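Local structure of XC6422 protein (Xanthomonas campestris, 2FUK) at residues 138-143 / 206-211; 173-178 / 185-190. The protein is a small lidless member of the alpha/beta serine hydrolase family and probably hydrolyses substrates by a serine-based mechanism. One frame throughout, in Å; residues are numbered along the deposited sequence.

Contact 1: 138-143 / 206-211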
loop_
_atom_site.group_PDB
_atom_site.type_symbol
_atom_site.label_atom_id
_atom_site.label_comp_id
_atom_site.label_asym_id
_atom_site.label_seq_id
_atom_site.Cartn_x
_atom_site.Cartn_y
_atom_site.Cartn_z
ATOM N N ILE A 138 -17.196 3.186 8.802
ATOM C CA ILE A 138 -16.681 3.822 7.594
ATOM C C ILE A 138 -17.677 3.589 6.472
ATOM O O ILE A 138 -18.024 2.446 6.176
ATOM C CB ILE A 138 -15.320 3.230 7.186
ATOM C CG1 ILE A 138 -14.298 3.473 8.295
ATOM C CG2 ILE A 138 -14.847 3.859 5.884
ATOM C CD1 ILE A 138 -13.082 2.585 8.191
ATOM N N SER A 139 -18.149 4.676 5.865
ATOM C CA SER A 139 -19.113 4.580 4.773
ATOM C C SER A 139 -18.509 5.125 3.493
ATOM O O SER A 139 -18.194 6.305 3.414
ATOM C CB SER A 139 -20.375 5.388 5.097
ATOM O OG SER A 139 -20.913 5.013 6.349
ATOM N N ILE A 140 -18.347 4.264 2.500
ATOM C CA ILE A 140 -17.799 4.671 1.219
ATOM C C ILE A 140 -18.968 4.739 0.240
ATOM O O ILE A 140 -19.606 3.731 -0.046
ATOM C CB ILE A 140 -16.755 3.653 0.720
ATOM C CG1 ILE A 140 -15.654 3.484 1.780
ATOM C CG2 ILE A 140 -16.169 4.124 -0.604
ATOM C CD1 ILE A 140 -14.650 2.379 1.466
ATOM N N ALA A 141 -19.242 5.938 -0.258
ATOM C CA ALA A 141 -20.337 6.171 -1.187
ATOM C C ALA A 141 -21.688 5.718 -0.630
ATOM O O ALA A 141 -22.390 4.914 -1.255
ATOM C CB ALA A 141 -20.056 5.479 -2.516
ATOM N N PRO A 142 -22.075 6.232 0.554
ATOM C CA PRO A 142 -23.368 5.828 1.119
ATOM C C PRO A 142 -24.417 6.214 0.093
ATOM O O PRO A 142 -24.487 7.366 -0.317
ATOM C CB PRO A 142 -23.463 6.656 2.401
ATOM C CG PRO A 142 -22.648 7.885 2.077
ATOM C CD PRO A 142 -21.455 7.297 1.359
ATOM N N PRO A 143 -25.241 5.253 -0.336
ATOM C CA PRO A 143 -26.276 5.513 -1.337
ATOM C C PRO A 143 -27.465 6.362 -0.915
ATOM O O PRO A 143 -28.601 5.899 -0.965
ATOM C CB PRO A 143 -26.684 4.107 -1.762
ATOM C CG PRO A 143 -26.577 3.353 -0.482
ATOM C CD PRO A 143 -25.253 3.837 0.080
ATOM N N GLY A 206 -5.458 6.471 0.911
ATOM C CA GLY A 206 -4.965 7.584 1.703
ATOM C C GLY A 206 -6.042 8.276 2.516
ATOM O O GLY A 206 -5.829 8.625 3.679
ATOM N N ALA A 207 -7.204 8.479 1.902
ATOM C CA ALA A 207 -8.307 9.141 2.578
ATOM C C ALA A 207 -8.777 8.329 3.775
ATOM O O ALA A 207 -9.081 8.887 4.827
ATOM C CB ALA A 207 -9.463 9.360 1.611
ATOM N N LEU A 208 -8.837 7.013 3.608
ATOM C CA LEU A 208 -9.282 6.125 4.677
ATOM C C LEU A 208 -8.292 6.125 5.830
ATOM O O LEU A 208 -8.668 6.265 6.992
ATOM C CB LEU A 208 -9.434 4.693 4.151
ATOM C CG LEU A 208 -10.612 4.355 3.234
ATOM C CD1 LEU A 208 -10.373 2.995 2.582
ATOM C CD2 LEU A 208 -11.912 4.341 4.039
ATOM N N GLN A 209 -7.015 5.972 5.495
ATOM C CA GLN A 209 -5.980 5.926 6.513
ATOM C C GLN A 209 -5.860 7.235 7.278
ATOM O O GLN A 209 -5.778 7.239 8.507
ATOM C CB GLN A 209 -4.647 5.513 5.879
ATOM C CG GLN A 209 -4.648 4.036 5.504
ATOM C CD GLN A 209 -3.384 3.547 4.822
ATOM O OE1 GLN A 209 -3.166 2.341 4.717
ATOM N NE2 GLN A 209 -2.554 4.471 4.346
ATOM N N HIS A 210 -5.876 8.355 6.570
ATOM C CA HIS A 210 -5.778 9.629 7.263
ATOM C C HIS A 210 -7.039 9.889 8.077
ATOM O O HIS A 210 -6.982 10.481 9.160
ATOM C CB HIS A 210 -5.578 10.770 6.271
ATOM C CG HIS A 210 -5.442 12.105 6.927
ATOM N ND1 HIS A 210 -4.357 12.440 7.709
ATOM C CD2 HIS A 210 -6.274 13.173 6.959
ATOM C CE1 HIS A 210 -4.525 13.657 8.193
ATOM N NE2 HIS A 210 -5.682 14.124 7.753
ATOM N N GLY A 211 -8.179 9.439 7.558
ATOM C CA GLY A 211 -9.432 9.654 8.251
ATOM C C GLY A 211 -9.601 8.893 9.551
ATOM O O GLY A 211 -10.218 9.399 10.488
#

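Contact 2: 173-178 / 185-190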
loop_
_atom_site.group_PDB
_atom_site.type_symbol
_atom_site.label_atom_id
_atom_site.label_comp_id
_atom_site.label_asym_id
_atom_site.label_seq_id
_atom_site.Cartn_x
_atom_site.Cartn_y
_atom_site.Cartn_z
ATOM N N ALA A 173 -26.918 14.482 -3.041
ATOM C CA ALA A 173 -27.918 13.828 -2.195
ATOM C C ALA A 173 -27.267 13.436 -0.868
ATOM O O ALA A 173 -27.890 13.503 0.196
ATOM C CB ALA A 173 -28.466 12.590 -2.889
ATOM N N VAL A 174 -26.012 13.006 -0.949
ATOM C CA VAL A 174 -25.261 12.621 0.235
ATOM C C VAL A 174 -25.031 13.860 1.097
ATOM O O VAL A 174 -25.309 13.859 2.297
ATOM C CB VAL A 174 -23.892 12.013 -0.154
ATOM C CG1 VAL A 174 -23.054 11.741 1.096
ATOM C CG2 VAL A 174 -24.113 10.724 -0.937
ATOM N N TYR A 175 -24.533 14.921 0.476
ATOM C CA TYR A 175 -24.257 16.147 1.214
ATOM C C TYR A 175 -25.526 16.759 1.809
ATOM O O TYR A 175 -25.509 17.247 2.947
ATOM C CB TYR A 175 -23.536 17.155 0.307
ATOM C CG TYR A 175 -22.346 16.570 -0.425
ATOM C CD1 TYR A 175 -21.565 15.569 0.163
ATOM C CD2 TYR A 175 -22.014 16.990 -1.714
ATOM C CE1 TYR A 175 -20.495 14.997 -0.517
ATOM C CE2 TYR A 175 -20.937 16.422 -2.405
ATOM C CZ TYR A 175 -20.185 15.424 -1.798
ATOM O OH TYR A 175 -19.137 14.834 -2.470
ATOM N N ASP A 176 -26.629 16.729 1.060
ATOM C CA ASP A 176 -27.883 17.293 1.559
ATOM C C ASP A 176 -28.345 16.543 2.805
ATOM O O ASP A 176 -28.987 17.114 3.679
ATOM C CB ASP A 176 -28.993 17.213 0.506
ATOM C CG ASP A 176 -28.832 18.226 -0.619
ATOM O OD1 ASP A 176 -27.953 19.115 -0.533
ATOM O OD2 ASP A 176 -29.607 18.136 -1.601
ATOM N N TRP A 177 -28.025 15.254 2.866
ATOM C CA TRP A 177 -28.401 14.417 3.996
ATOM C C TRP A 177 -27.472 14.657 5.183
ATOM O O TRP A 177 -27.926 14.842 6.316
ATOM C CB TRP A 177 -28.368 12.937 3.567
ATOM C CG TRP A 177 -28.280 11.944 4.689
ATOM C CD1 TRP A 177 -29.125 11.822 5.752
ATOM C CD2 TRP A 177 -27.285 10.929 4.848
ATOM N NE1 TRP A 177 -28.716 10.791 6.568
ATOM C CE2 TRP A 177 -27.588 10.227 6.033
ATOM C CE3 TRP A 177 -26.163 10.544 4.101
ATOM C CZ2 TRP A 177 -26.808 9.157 6.491
ATOM C CZ3 TRP A 177 -25.387 9.479 4.557
ATOM C CH2 TRP A 177 -25.717 8.802 5.739
ATOM N N LEU A 178 -26.170 14.674 4.921
ATOM C CA LEU A 178 -25.195 14.878 5.981
ATOM C C LEU A 178 -25.305 16.236 6.664
ATOM O O LEU A 178 -25.032 16.352 7.860
ATOM C CB LEU A 178 -23.773 14.694 5.443
ATOM C CG LEU A 178 -23.392 13.256 5.073
ATOM C CD1 LEU A 178 -21.928 13.208 4.626
ATOM C CD2 LEU A 178 -23.620 12.334 6.271
ATOM N N PRO A 185 -20.464 13.375 10.461
ATOM C CA PRO A 185 -19.266 12.547 10.336
ATOM C C PRO A 185 -18.174 13.233 9.535
ATOM O O PRO A 185 -18.434 14.170 8.772
ATOM C CB PRO A 185 -19.783 11.303 9.623
ATOM C CG PRO A 185 -20.850 11.865 8.725
ATOM C CD PRO A 185 -21.575 12.815 9.664
ATOM N N THR A 186 -16.946 12.768 9.724
ATOM C CA THR A 186 -15.811 13.291 8.984
ATOM C C THR A 186 -16.162 12.974 7.532
ATOM O O THR A 186 -16.630 11.878 7.231
ATOM C CB THR A 186 -14.508 12.562 9.395
ATOM O OG1 THR A 186 -14.279 12.743 10.799
ATOM C CG2 THR A 186 -13.326 13.098 8.623
ATOM N N LEU A 187 -15.966 13.938 6.642
ATOM C CA LEU A 187 -16.292 13.746 5.239
ATOM C C LEU A 187 -15.116 14.061 4.322
ATOM O O LEU A 187 -14.474 15.096 4.454
ATOM C CB LEU A 187 -17.478 14.641 4.850
ATOM C CG LEU A 187 -17.816 14.695 3.355
ATOM C CD1 LEU A 187 -18.234 13.315 2.873
ATOM C CD2 LEU A 187 -18.926 15.708 3.114
ATOM N N VAL A 188 -14.823 13.152 3.404
ATOM C CA VAL A 188 -13.758 13.383 2.445
ATOM C C VAL A 188 -14.396 13.334 1.066
ATOM O O VAL A 188 -14.937 12.307 0.657
ATOM C CB VAL A 188 -12.648 12.311 2.522
ATOM C CG1 VAL A 188 -11.675 12.483 1.353
ATOM C CG2 VAL A 188 -11.902 12.436 3.828
ATOM N N ARG A 189 -14.382 14.472 0.384
ATOM C CA ARG A 189 -14.929 14.570 -0.958
ATOM C C ARG A 189 -13.744 14.438 -1.906
ATOM O O ARG A 189 -12.795 15.224 -1.843
ATOM C CB ARG A 189 -15.634 15.915 -1.147
ATOM C CG ARG A 189 -16.909 16.032 -0.334
ATOM C CD ARG A 189 -17.563 17.400 -0.478
ATOM N NE ARG A 189 -17.795 17.755 -1.874
ATOM C CZ ARG A 189 -18.551 18.774 -2.265
ATOM N NH1 ARG A 189 -19.153 19.542 -1.361
ATOM N NH2 ARG A 189 -18.704 19.029 -3.557
ATOM N N MET A 190 -13.792 13.427 -2.764
ATOM C CA MET A 190 -12.715 13.183 -3.704
ATOM C C MET A 190 -13.098 13.736 -5.072
ATOM O O MET A 190 -14.037 13.268 -5.710
ATOM C CB MET A 190 -12.415 11.676 -3.763
ATOM C CG MET A 190 -11.914 11.112 -2.424
ATOM S SD MET A 190 -11.507 9.349 -2.474
ATOM C CE MET A 190 -10.428 9.391 -3.933
#

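Contact 1: 138-143 / 206-211
Leu208 reaches from helix 201-212 onto Ile138 and Ile140 of strand 136-140, and these three side chains make the whole contact. Leu208 CB is still a spacer, 5.8 Å from Ile138 CG2. The first torsion sets CG opposite the carbonyl carbon and beside the backbone N (chi1 -73°), which carries the fork toward the strand. At Leu208 CG the gap to Ile138 CG2 has narrowed to 5.0 Å. The fork then divides the work unequally. Leu208 CD2 goes deepest: it closes to 3.5 Å on Ile138 CG2, a snug methyl-methyl approach, and also lies 4.2 Å from Ile140 CD1. Leu208 CD1 stays farther back, 4.5 Å from Ile140 CD1, at the limit of contact.

The two isoleucines offer different parts of themselves. Ile138 presents its short gamma methyl, whereas Ile140 brings the end of its longer branch. Being two residues apart in an extended strand, both emerge on the same face of the sheet; Ser139 between them turns to the other face, where its OG is hydrogen-bonded to Trp158 NE1. Beta-branched residues suit a strand, while the leucine, branched one carbon further out, brings a single methyl, CD2, to both isoleucines. Leu208 also touches Ile161 on the neighbouring strand 158-163, and Ala61 and Ala64 of helix 56-66. This is the layered alpha/beta-hydrolase core, with the C-terminal helix and helix 56-66 together on one face of the central sheet.

No hydrogen bond or charge joins the two segments, so the attraction here comes from dispersion and the exclusion of water, and depends on the fit of methyl groups rather than on bond direction.

Contact 2: 173-178 / 185-190
Tyr175 of helix 171-178 holds its ring against Arg189 of the edge strand 186-190. The guanidinium lies flat on the ring, centres 4.0 Å apart and planes 24° from parallel, a cation-pi stack. Tyr175 CE2 sits over the middle of the guanidinium, 3.4 Å from Arg189 CZ. A bend in the arginine chain (chi3 54°) folds this group back over the ring, and Arg189 CD makes a CH-pi contact with the same ring. Tyr175 OH and Arg189 NE come close, but at a poor angle for a hydrogen bond; each instead binds the carboxylate of Asp164, the hydroxyl at OD2 and Arg189 NE by a salt bridge at OD1. Tyrosine suits the place because it supplies both a flat surface and a hydroxyl.

Helix and strand belong to the beta-alpha-beta unit formed by strand 158-163, helix 171-178 and strand 186-190 of the alpha/beta-hydrolase sheet. The helix therefore runs nearly antiparallel to the strand it packs on, at 160° between the short axes.

Leu178, one helical turn after Tyr175, carries the rest of the interface, toward the start of the strand. Its two branches go to different partners: Leu178 CD2 meets the proline ring, 3.7 Å from Pro185 CG, while Leu178 CD1 lies 4.1 Å from Leu187 CD1. Leu187 in turn sends its other methyl to the tyrosine, with Leu187 CD2 4.0 Å from Tyr175 CD1. Pro185, just ahead of the strand, adds a rigid apolar ring and also touches Trp158.

How the contacts relate
The two contacts lie about 10 Å apart, centre to centre, on the same side of the chain's centre, and both reach the one central sheet. Along the chain, contact 2 is nested within the loop closed by contact 1: strand 136-140 comes first, then helix 171-178, strand 186-190 and finally helix 201-212. Strand 158-163 stands between the two contact strands. The contacts also meet directly, Pro142 packing on Val174 and Trp177, and Ala207 on Val188. With helix 171-178 against one face of the sheet and helix 201-212 against the other, the C-terminal half is built as an alpha/beta/alpha sandwich, near the probable Ser-His-Asp triad of Ser119, His195 and Asp166.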